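Heme peroxidase (Bacteroides thetaiotaomicron, PDB 2GVK) is a dye-decolorizing peroxidase that probably uses bound heme and hydrogen peroxide to oxidise dyes and related substrates. Local coordinates at residues 54-59 against 118-123; 47-52 against 67-72; 25-30 against 262-267. All coordinates share one frame; numbering follows the deposited sequence. Where two conformers were deposited one is given.

Contact 1: residues 54-59 against 118-123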
loop_
_atom_site.group_PDB
_atom_site.type_symbol
_atom_site.label_atom_id
_atom_site.label_comp_id
_atom_site.label_asym_id
_atom_site.label_seq_id
_atom_site.Cartn_x
_atom_site.Cartn_y
_atom_site.Cartn_z
ATOM N N ARG A 54 -17.272 6.771 14.691
ATOM C CA ARG A 54 -16.160 7.723 14.893
ATOM C C ARG A 54 -14.949 7.022 15.461
ATOM O O ARG A 54 -13.838 7.305 15.084
ATOM C CB ARG A 54 -16.567 8.864 15.833
ATOM C CG ARG A 54 -17.262 10.003 15.176
ATOM C CD ARG A 54 -17.299 11.236 16.099
ATOM N NE ARG A 54 -18.228 11.056 17.219
ATOM C CZ ARG A 54 -19.560 11.165 17.123
ATOM N NH1 ARG A 54 -20.127 11.473 15.965
ATOM N NH2 ARG A 54 -20.323 10.979 18.190
ATOM N N SER A 55 -15.180 6.154 16.440
ATOM C CA SER A 55 -14.101 5.420 17.075
ATOM C C SER A 55 -13.323 4.582 16.050
ATOM O O SER A 55 -12.082 4.690 15.940
ATOM C CB SER A 55 -14.656 4.534 18.192
ATOM O OG SER A 55 -13.628 3.759 18.785
HETATM N N MSE A 56 -14.045 3.824 15.235
HETATM C CA MSE A 56 -13.411 2.981 14.231
HETATM C C MSE A 56 -12.608 3.801 13.239
HETATM O O MSE A 56 -11.513 3.420 12.867
HETATM C CB MSE A 56 -14.435 2.172 13.471
HETATM C CG MSE A 56 -15.224 1.235 14.297
HETATM SE SE MSE A 56 -14.145 -0.093 15.244
HETATM C CE MSE A 56 -13.203 -0.769 13.825
ATOM N N ARG A 57 -13.186 4.907 12.771
ATOM C CA ARG A 57 -12.531 5.736 11.748
ATOM C C ARG A 57 -11.359 6.529 12.314
ATOM O O ARG A 57 -10.390 6.788 11.612
ATOM C CB ARG A 57 -13.536 6.646 11.092
ATOM C CG ARG A 57 -14.483 5.901 10.195
ATOM C CD ARG A 57 -15.375 6.802 9.470
ATOM N NE ARG A 57 -16.324 6.051 8.715
ATOM C CZ ARG A 57 -17.419 6.557 8.144
ATOM N NH1 ARG A 57 -17.676 7.855 8.216
ATOM N NH2 ARG A 57 -18.254 5.747 7.479
ATOM N N ASN A 58 -11.432 6.877 13.590
ATOM C CA ASN A 58 -10.333 7.541 14.266
ATOM C C ASN A 58 -9.156 6.571 14.447
ATOM O O ASN A 58 -8.028 6.906 14.196
ATOM C CB ASN A 58 -10.809 8.068 15.626
ATOM C CG ASN A 58 -9.722 8.714 16.407
ATOM O OD1 ASN A 58 -8.975 9.512 15.881
ATOM N ND2 ASN A 58 -9.638 8.390 17.717
ATOM N N ARG A 59 -9.471 5.330 14.823
ATOM C CA ARG A 59 -8.450 4.324 15.078
ATOM C C ARG A 59 -7.829 3.790 13.786
ATOM O O ARG A 59 -6.644 3.513 13.739
ATOM C CB ARG A 59 -9.048 3.167 15.873
ATOM C CG ARG A 59 -9.504 3.533 17.274
ATOM C CD ARG A 59 -10.306 2.397 17.907
ATOM N NE ARG A 59 -9.483 1.198 18.103
ATOM C CZ ARG A 59 -9.959 -0.017 18.417
ATOM N NH1 ARG A 59 -11.257 -0.221 18.537
ATOM N NH2 ARG A 59 -9.121 -1.032 18.583
HETATM N N MSE A 118 -11.697 -7.768 7.876
HETATM C CA MSE A 118 -12.824 -8.404 8.555
HETATM C C MSE A 118 -12.761 -8.237 10.071
HETATM O O MSE A 118 -13.796 -8.155 10.727
HETATM C CB MSE A 118 -12.911 -9.883 8.190
HETATM C CG MSE A 118 -14.030 -10.611 8.872
HETATM SE SE MSE A 118 -15.789 -9.839 8.450
HETATM C CE MSE A 118 -16.324 -11.045 6.984
ATOM N N GLY A 119 -11.551 -8.122 10.617
ATOM C CA GLY A 119 -11.377 -7.958 12.056
ATOM C C GLY A 119 -12.047 -6.698 12.602
ATOM O O GLY A 119 -12.543 -6.678 13.741
ATOM N N LEU A 120 -12.106 -5.662 11.784
ATOM C CA LEU A 120 -12.768 -4.415 12.195
ATOM C C LEU A 120 -14.273 -4.561 12.193
ATOM O O LEU A 120 -14.951 -4.014 13.056
ATOM C CB LEU A 120 -12.328 -3.261 11.293
ATOM C CG LEU A 120 -10.818 -2.995 11.246
ATOM C CD1 LEU A 120 -10.557 -1.732 10.437
ATOM C CD2 LEU A 120 -10.209 -2.865 12.618
ATOM N N CYS A 121 -14.801 -5.309 11.228
ATOM C CA CYS A 121 -16.236 -5.597 11.211
ATOM C C CYS A 121 -16.587 -6.397 12.428
ATOM O O CYS A 121 -17.588 -6.123 13.097
ATOM C CB CYS A 121 -16.633 -6.355 9.954
ATOM S SG CYS A 121 -16.293 -5.433 8.384
ATOM N N PHE A 122 -15.765 -7.395 12.738
ATOM C CA PHE A 122 -15.979 -8.204 13.937
ATOM C C PHE A 122 -15.980 -7.342 15.181
ATOM O O PHE A 122 -16.824 -7.492 16.032
ATOM C CB PHE A 122 -14.901 -9.306 14.081
ATOM C CG PHE A 122 -14.803 -9.860 15.460
ATOM C CD1 PHE A 122 -15.734 -10.768 15.918
ATOM C CD2 PHE A 122 -13.827 -9.402 16.349
ATOM C CE1 PHE A 122 -15.686 -11.226 17.210
ATOM C CE2 PHE A 122 -13.759 -9.889 17.644
ATOM C CZ PHE A 122 -14.709 -10.779 18.081
ATOM N N GLU A 123 -15.033 -6.433 15.279
ATOM C CA GLU A 123 -14.920 -5.586 16.460
ATOM C C GLU A 123 -16.241 -4.834 16.712
ATOM O O GLU A 123 -16.807 -4.872 17.818
ATOM C CB GLU A 123 -13.754 -4.594 16.277
ATOM C CG GLU A 123 -13.639 -3.529 17.358
ATOM C CD GLU A 123 -12.969 -4.026 18.581
ATOM O OE1 GLU A 123 -12.954 -5.265 18.794
ATOM O OE2 GLU A 123 -12.381 -3.187 19.312
HETATM O O HOH W 1 -9.453 -3.663 20.069
#
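M56 and R59 face L120 and E123 across two helical segments that run roughly antiparallel, at 150°, with their axes 11.5 Å apart. M56 and L120 form the closest backbone pairing, yet their CA atoms are still 7.7 Å apart, so the gap is bridged mainly by side chains. The selenomethionine M56 supplies the apolar part. Its chain bends at both chi2 and chi3, which curls the methyl toward L120 and puts CE 3.7 Å from L120 CB and 3.8 Å from L120 CD2, while SE lies against E123 CG at 4.1 Å. One helical turn on, R59 and E123 form the polar part. In one of the two deposited R59 conformers, NH1 makes a salt bridge of 3.3 Å to E123 OE2. The bond is long but straight: OE2 lies at the guanidinium edge, practically in its plane, and is approached on its anti side. The two flat groups are turned 61° apart. A water accepts a bond from R59 NH2 and donates one to E123 OE2; both links may be absent in the other conformer. Each group has a stronger partner through another atom: R59 NE forms a salt bridge with D149 of the second subunit, and E123 OE1 is hydrogen-bonded to Y147 of the third. The paired helices are thus part of a junction of three chains. Within the chain, L120 also packs on A115 of strand 109-115, and C121 turns from helix 38-59 to I26 of strand 24-32, seating helix 118-131 on the sheet.

Contact 2: residues 47-52 against 67-72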
loop_
_atom_site.group_PDB
_atom_site.type_symbol
_atom_site.label_atom_id
_atom_site.label_comp_id
_atom_site.label_asym_id
_atom_site.label_seq_id
_atom_site.Cartn_x
_atom_site.Cartn_y
_atom_site.Cartn_z
ATOM N N ALA A 47 -28.252 5.937 20.165
ATOM C CA ALA A 47 -27.600 7.099 20.735
ATOM C C ALA A 47 -26.091 7.098 20.501
ATOM O O ALA A 47 -25.482 8.167 20.357
ATOM C CB ALA A 47 -27.889 7.174 22.218
ATOM N N ASN A 48 -25.497 5.911 20.467
ATOM C CA ASN A 48 -24.057 5.781 20.428
ATOM C C ASN A 48 -23.504 5.332 19.080
ATOM O O ASN A 48 -22.276 5.154 18.923
ATOM C CB ASN A 48 -23.625 4.820 21.524
ATOM C CG ASN A 48 -23.782 5.417 22.885
ATOM O OD1 ASN A 48 -23.161 6.448 23.199
ATOM N ND2 ASN A 48 -24.650 4.834 23.690
ATOM N N PHE A 49 -24.382 5.204 18.101
ATOM C CA PHE A 49 -24.011 4.623 16.791
ATOM C C PHE A 49 -22.955 5.437 16.052
ATOM O O PHE A 49 -21.940 4.896 15.632
ATOM C CB PHE A 49 -25.246 4.467 15.917
ATOM C CG PHE A 49 -25.025 3.603 14.693
ATOM C CD1 PHE A 49 -24.792 2.242 14.814
ATOM C CD2 PHE A 49 -25.069 4.151 13.438
ATOM C CE1 PHE A 49 -24.629 1.447 13.682
ATOM C CE2 PHE A 49 -24.916 3.365 12.325
ATOM C CZ PHE A 49 -24.670 2.014 12.455
ATOM N N SER A 50 -23.175 6.745 15.925
ATOM C CA SER A 50 -22.210 7.580 15.227
ATOM C C SER A 50 -20.873 7.653 16.015
ATOM O O SER A 50 -19.824 7.706 15.417
ATOM C CB SER A 50 -22.772 8.985 14.962
ATOM O OG SER A 50 -23.030 9.659 16.164
ATOM N N ALA A 51 -20.940 7.580 17.350
ATOM C CA ALA A 51 -19.723 7.506 18.186
ATOM C C ALA A 51 -18.919 6.217 17.919
ATOM O O ALA A 51 -17.686 6.230 17.894
ATOM C CB ALA A 51 -20.088 7.590 19.657
HETATM N N MSE A 52 -19.624 5.099 17.754
HETATM C CA MSE A 52 -18.967 3.834 17.468
HETATM C C MSE A 52 -18.257 3.899 16.107
HETATM O O MSE A 52 -17.144 3.392 15.954
HETATM C CB MSE A 52 -19.968 2.697 17.482
HETATM C CG MSE A 52 -20.540 2.389 18.874
HETATM SE SE MSE A 52 -21.955 1.048 18.792
HETATM C CE MSE A 52 -20.859 -0.460 18.091
ATOM N N CYS A 67 -20.767 1.296 8.840
ATOM C CA CYS A 67 -21.886 0.512 9.303
ATOM C C CYS A 67 -23.152 1.319 9.091
ATOM O O CYS A 67 -23.168 2.527 9.318
ATOM C CB CYS A 67 -21.768 0.129 10.775
ATOM S SG CYS A 67 -23.007 -1.089 11.311
ATOM N N THR A 68 -24.189 0.659 8.614
ATOM C CA THR A 68 -25.519 1.251 8.569
ATOM C C THR A 68 -26.461 0.432 9.441
ATOM O O THR A 68 -26.262 -0.789 9.626
ATOM C CB THR A 68 -26.067 1.317 7.153
ATOM O OG1 THR A 68 -26.245 0.008 6.661
ATOM C CG2 THR A 68 -25.142 2.049 6.264
HETATM N N MSE A 69 -27.466 1.116 10.001
HETATM C CA MSE A 69 -28.431 0.533 10.897
HETATM C C MSE A 69 -29.824 0.865 10.398
HETATM O O MSE A 69 -30.145 2.031 10.171
HETATM C CB MSE A 69 -28.247 1.126 12.286
HETATM C CG MSE A 69 -29.216 0.603 13.334
HETATM SE SE MSE A 69 -28.924 1.480 15.057
HETATM C CE MSE A 69 -30.134 0.384 16.115
ATOM N N GLY A 70 -30.656 -0.158 10.257
ATOM C CA GLY A 70 -32.010 0.019 9.780
ATOM C C GLY A 70 -33.025 -0.704 10.632
ATOM O O GLY A 70 -32.693 -1.658 11.354
ATOM N N PHE A 71 -34.278 -0.281 10.494
ATOM C CA PHE A 71 -35.399 -0.815 11.276
ATOM C C PHE A 71 -36.498 -1.376 10.396
ATOM O O PHE A 71 -36.928 -0.729 9.440
ATOM C CB PHE A 71 -36.003 0.301 12.162
ATOM C CG PHE A 71 -35.008 0.972 13.041
ATOM C CD1 PHE A 71 -34.213 1.982 12.553
ATOM C CD2 PHE A 71 -34.805 0.541 14.335
ATOM C CE1 PHE A 71 -33.230 2.565 13.343
ATOM C CE2 PHE A 71 -33.816 1.156 15.148
ATOM C CZ PHE A 71 -33.055 2.151 14.648
ATOM N N GLY A 72 -37.030 -2.535 10.792
ATOM C CA GLY A 72 -38.184 -3.134 10.129
ATOM C C GLY A 72 -39.457 -2.344 10.409
ATOM O O GLY A 72 -39.513 -1.544 11.333
#
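F49 reaches from helix 38-59 to C67, the backbone of T68 and M69 on strand 66-72; the two short segments run nearly antiparallel, at 167°, with axes 9.9 Å apart. First along the segment, C67 meets the ring twice: its carbonyl O is 3.5 Å from F49 CZ, and its SG lies at the ring edge, 3.7 Å from the same carbon, a Cys sulfur-aromatic contact. T68 offers backbone alone, its C lying 3.8 Å from F49 CZ, because its side chain turns the other way and engages OG1 in a hydrogen bond with Y266. M69 then lies over one face of the ring. Its CB sits 4.0 Å from the F49 centroid in a CH-pi contact, and since the selenomethionine chain is fully extended (chi2 -178°), SE also remains over that face, 4.5 Å from the centroid, as a Met-aromatic contact. Were F49 cut back to an alanine, C67 SG and the M69 chain would probably lose their aromatic partner and a gap would open between helix and strand. L312 of helix 309-315 joins the cluster beside F49 and M69. Helix 38-59 links strands 24-32 and 66-72, parallel strands separated in the sheet by 109-115, and a helix packed on the sheet in such a beta-alpha-beta crossover is typical of the ferredoxin-like halves of the DyP fold.

Contact 3: residues 25-30 against 262-267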
loop_
_atom_site.group_PDB
_atom_site.type_symbol
_atom_site.label_atom_id
_atom_site.label_comp_id
_atom_site.label_asym_id
_atom_site.label_seq_id
_atom_site.Cartn_x
_atom_site.Cartn_y
_atom_site.Cartn_z
ATOM N N VAL A 25 -17.537 -7.913 4.561
ATOM C CA VAL A 25 -18.863 -7.450 4.975
ATOM C C VAL A 25 -19.543 -8.422 5.913
ATOM O O VAL A 25 -19.398 -9.606 5.793
ATOM C CB VAL A 25 -19.799 -7.185 3.720
ATOM C CG1 VAL A 25 -20.082 -8.461 2.974
ATOM C CG2 VAL A 25 -21.107 -6.512 4.144
ATOM N N ILE A 26 -20.263 -7.864 6.884
ATOM C CA ILE A 26 -21.122 -8.629 7.757
ATOM C C ILE A 26 -22.516 -8.073 7.635
ATOM O O ILE A 26 -22.717 -6.849 7.709
ATOM C CB ILE A 26 -20.695 -8.542 9.239
ATOM C CG1 ILE A 26 -19.309 -9.135 9.438
ATOM C CG2 ILE A 26 -21.705 -9.279 10.099
ATOM C CD1 ILE A 26 -18.810 -9.062 10.855
ATOM N N PHE A 27 -23.463 -8.941 7.319
ATOM C CA PHE A 27 -24.908 -8.590 7.340
ATOM C C PHE A 27 -25.554 -9.306 8.522
ATOM O O PHE A 27 -25.564 -10.541 8.573
ATOM C CB PHE A 27 -25.631 -9.033 6.061
ATOM C CG PHE A 27 -25.046 -8.481 4.794
ATOM C CD1 PHE A 27 -25.450 -7.262 4.307
ATOM C CD2 PHE A 27 -24.186 -9.257 4.018
ATOM C CE1 PHE A 27 -24.974 -6.803 3.083
ATOM C CE2 PHE A 27 -23.705 -8.791 2.831
ATOM C CZ PHE A 27 -24.135 -7.572 2.349
ATOM N N ILE A 28 -26.096 -8.541 9.462
ATOM C CA ILE A 28 -26.807 -9.116 10.603
ATOM C C ILE A 28 -28.255 -8.628 10.647
ATOM O O ILE A 28 -28.513 -7.438 10.605
ATOM C CB ILE A 28 -26.118 -8.749 11.932
ATOM C CG1 ILE A 28 -24.778 -9.468 12.046
ATOM C CG2 ILE A 28 -26.978 -9.113 13.073
ATOM C CD1 ILE A 28 -23.912 -8.959 13.167
ATOM N N VAL A 29 -29.194 -9.573 10.721
ATOM C CA VAL A 29 -30.576 -9.261 10.946
ATOM C C VAL A 29 -30.986 -9.852 12.285
ATOM O O VAL A 29 -30.769 -11.039 12.549
ATOM C CB VAL A 29 -31.484 -9.804 9.825
ATOM C CG1 VAL A 29 -32.950 -9.564 10.142
ATOM C CG2 VAL A 29 -31.116 -9.151 8.513
ATOM N N TYR A 30 -31.510 -8.990 13.145
ATOM C CA TYR A 30 -31.976 -9.363 14.465
ATOM C C TYR A 30 -33.487 -9.233 14.547
ATOM O O TYR A 30 -34.071 -8.325 13.950
ATOM C CB TYR A 30 -31.406 -8.412 15.504
ATOM C CG TYR A 30 -29.946 -8.584 15.864
ATOM C CD1 TYR A 30 -29.499 -9.743 16.442
ATOM C CD2 TYR A 30 -29.087 -7.484 15.870
ATOM C CE1 TYR A 30 -28.186 -9.856 16.926
ATOM C CE2 TYR A 30 -27.784 -7.593 16.340
ATOM C CZ TYR A 30 -27.345 -8.784 16.860
ATOM O OH TYR A 30 -26.080 -8.886 17.387
ATOM N N TYR A 262 -25.742 -12.058 -1.499
ATOM C CA TYR A 262 -26.522 -11.278 -0.574
ATOM C C TYR A 262 -26.824 -9.941 -1.230
ATOM O O TYR A 262 -25.939 -9.104 -1.400
ATOM C CB TYR A 262 -25.761 -11.086 0.762
ATOM C CG TYR A 262 -26.663 -10.750 1.944
ATOM C CD1 TYR A 262 -27.239 -9.487 2.059
ATOM C CD2 TYR A 262 -26.966 -11.701 2.923
ATOM C CE1 TYR A 262 -28.080 -9.183 3.087
ATOM C CE2 TYR A 262 -27.814 -11.392 3.977
ATOM C CZ TYR A 262 -28.384 -10.124 4.032
ATOM O OH TYR A 262 -29.225 -9.774 5.078
ATOM N N PHE A 263 -28.059 -9.802 -1.702
ATOM C CA PHE A 263 -28.511 -8.572 -2.306
ATOM C C PHE A 263 -28.851 -7.562 -1.254
ATOM O O PHE A 263 -29.574 -7.867 -0.285
ATOM C CB PHE A 263 -29.754 -8.823 -3.168
ATOM C CG PHE A 263 -30.404 -7.566 -3.649
ATOM C CD1 PHE A 263 -29.909 -6.901 -4.734
ATOM C CD2 PHE A 263 -31.447 -7.001 -2.956
ATOM C CE1 PHE A 263 -30.488 -5.666 -5.165
ATOM C CE2 PHE A 263 -32.021 -5.774 -3.388
ATOM C CZ PHE A 263 -31.537 -5.144 -4.497
ATOM N N ILE A 264 -28.350 -6.340 -1.428
ATOM C CA ILE A 264 -28.757 -5.237 -0.597
ATOM C C ILE A 264 -28.874 -3.988 -1.487
ATOM O O ILE A 264 -27.970 -3.669 -2.251
ATOM C CB ILE A 264 -27.773 -5.021 0.590
ATOM C CG1 ILE A 264 -28.240 -3.887 1.473
ATOM C CG2 ILE A 264 -26.342 -4.777 0.080
ATOM C CD1 ILE A 264 -27.627 -3.893 2.822
ATOM N N GLY A 265 -30.030 -3.339 -1.424
ATOM C CA GLY A 265 -30.332 -2.199 -2.270
ATOM C C GLY A 265 -30.880 -1.050 -1.462
ATOM O O GLY A 265 -31.887 -1.205 -0.748
ATOM N N TYR A 266 -30.176 0.075 -1.510
ATOM C CA TYR A 266 -30.588 1.307 -0.848
ATOM C C TYR A 266 -31.310 2.223 -1.839
ATOM O O TYR A 266 -30.818 2.468 -2.982
ATOM C CB TYR A 266 -29.372 2.045 -0.298
ATOM C CG TYR A 266 -28.658 1.355 0.836
ATOM C CD1 TYR A 266 -29.027 1.590 2.149
ATOM C CD2 TYR A 266 -27.586 0.512 0.603
ATOM C CE1 TYR A 266 -28.375 0.988 3.208
ATOM C CE2 TYR A 266 -26.909 -0.117 1.673
ATOM C CZ TYR A 266 -27.296 0.149 2.971
ATOM O OH TYR A 266 -26.631 -0.430 4.048
ATOM N N ALA A 267 -32.451 2.776 -1.413
ATOM C CA ALA A 267 -33.290 3.587 -2.320
ATOM C C ALA A 267 -33.916 4.764 -1.624
ATOM O O ALA A 267 -34.416 4.643 -0.494
ATOM C CB ALA A 267 -34.371 2.742 -2.919
HETATM O O HOH W 2 -28.344 -11.039 7.338
#
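F27 and Y262 stack in the interior of the beta-barrel fold of this peroxidase, where strand 24-32 of the N-terminal half meets strand 258-267 of the C-terminal half. The two strand segments cross at 80° with axes 10.1 Å apart, too distant for direct backbone pairing, and are joined by side chains. The aromatic interaction dominates. The rings form an offset stack, centroids 3.9 Å apart and planes within 9° of parallel, with the side chains pointing past each other in opposite directions. Y262 CD1 lies over the centre of the F27 ring. The offset brings F27 CB over the Y262 ring as well, adding a CH-pi contact beside the stack. Y262 achieves this by carrying CG roughly anti to its backbone N (chi1 -158°), which extends the ring toward strand 24-32. In one of the two deposited V25 conformers, CG2 of that valine lies near the rim of the other face of F27. H112 of strand 109-115 also meets the F27 ring.

The aliphatic side chains add smaller contacts. I264 CG2 approaches F27 CE1 obliquely at 3.9 Å, and I264 CD1 comes as near to that carbon, so the isoleucine packs against the CE1 side of the ring. V29 CG2 lies 4.0 Å from Y262 OH, at the hydroxyl end of the tyrosine. Strands 136-145 and 186-195 lie against Y262 through T142 and V190. No direct hydrogen bond links the segments, and the polar connection runs through one water: it lies 2.7 Å from Y262 OH and donates a weak bond of 3.1 Å to F27 O.

Along the chain the segments run 25-30, 47-52, 54-59, 67-72, 118-123 and 262-267. Contacts 1 and 2, with centres about 14 Å apart, use successive parts of helix 38-59 and stay within the N-terminal half; contact 3, about 18 Å and 14 Å from their centres, joins that half to the C-terminal one across the eight-stranded sheet. Contacts 1 and 3 touch where helix 118-131 packs on strand 24-32, with M118 SE 3.7 Å from I26 CG1, and contacts 2 and 3 touch where strands 66-72 and 258-267 meet across the interior. Contact 1 reaches both the second and the third subunit; contact 2 also touches the second and contact 3 the third.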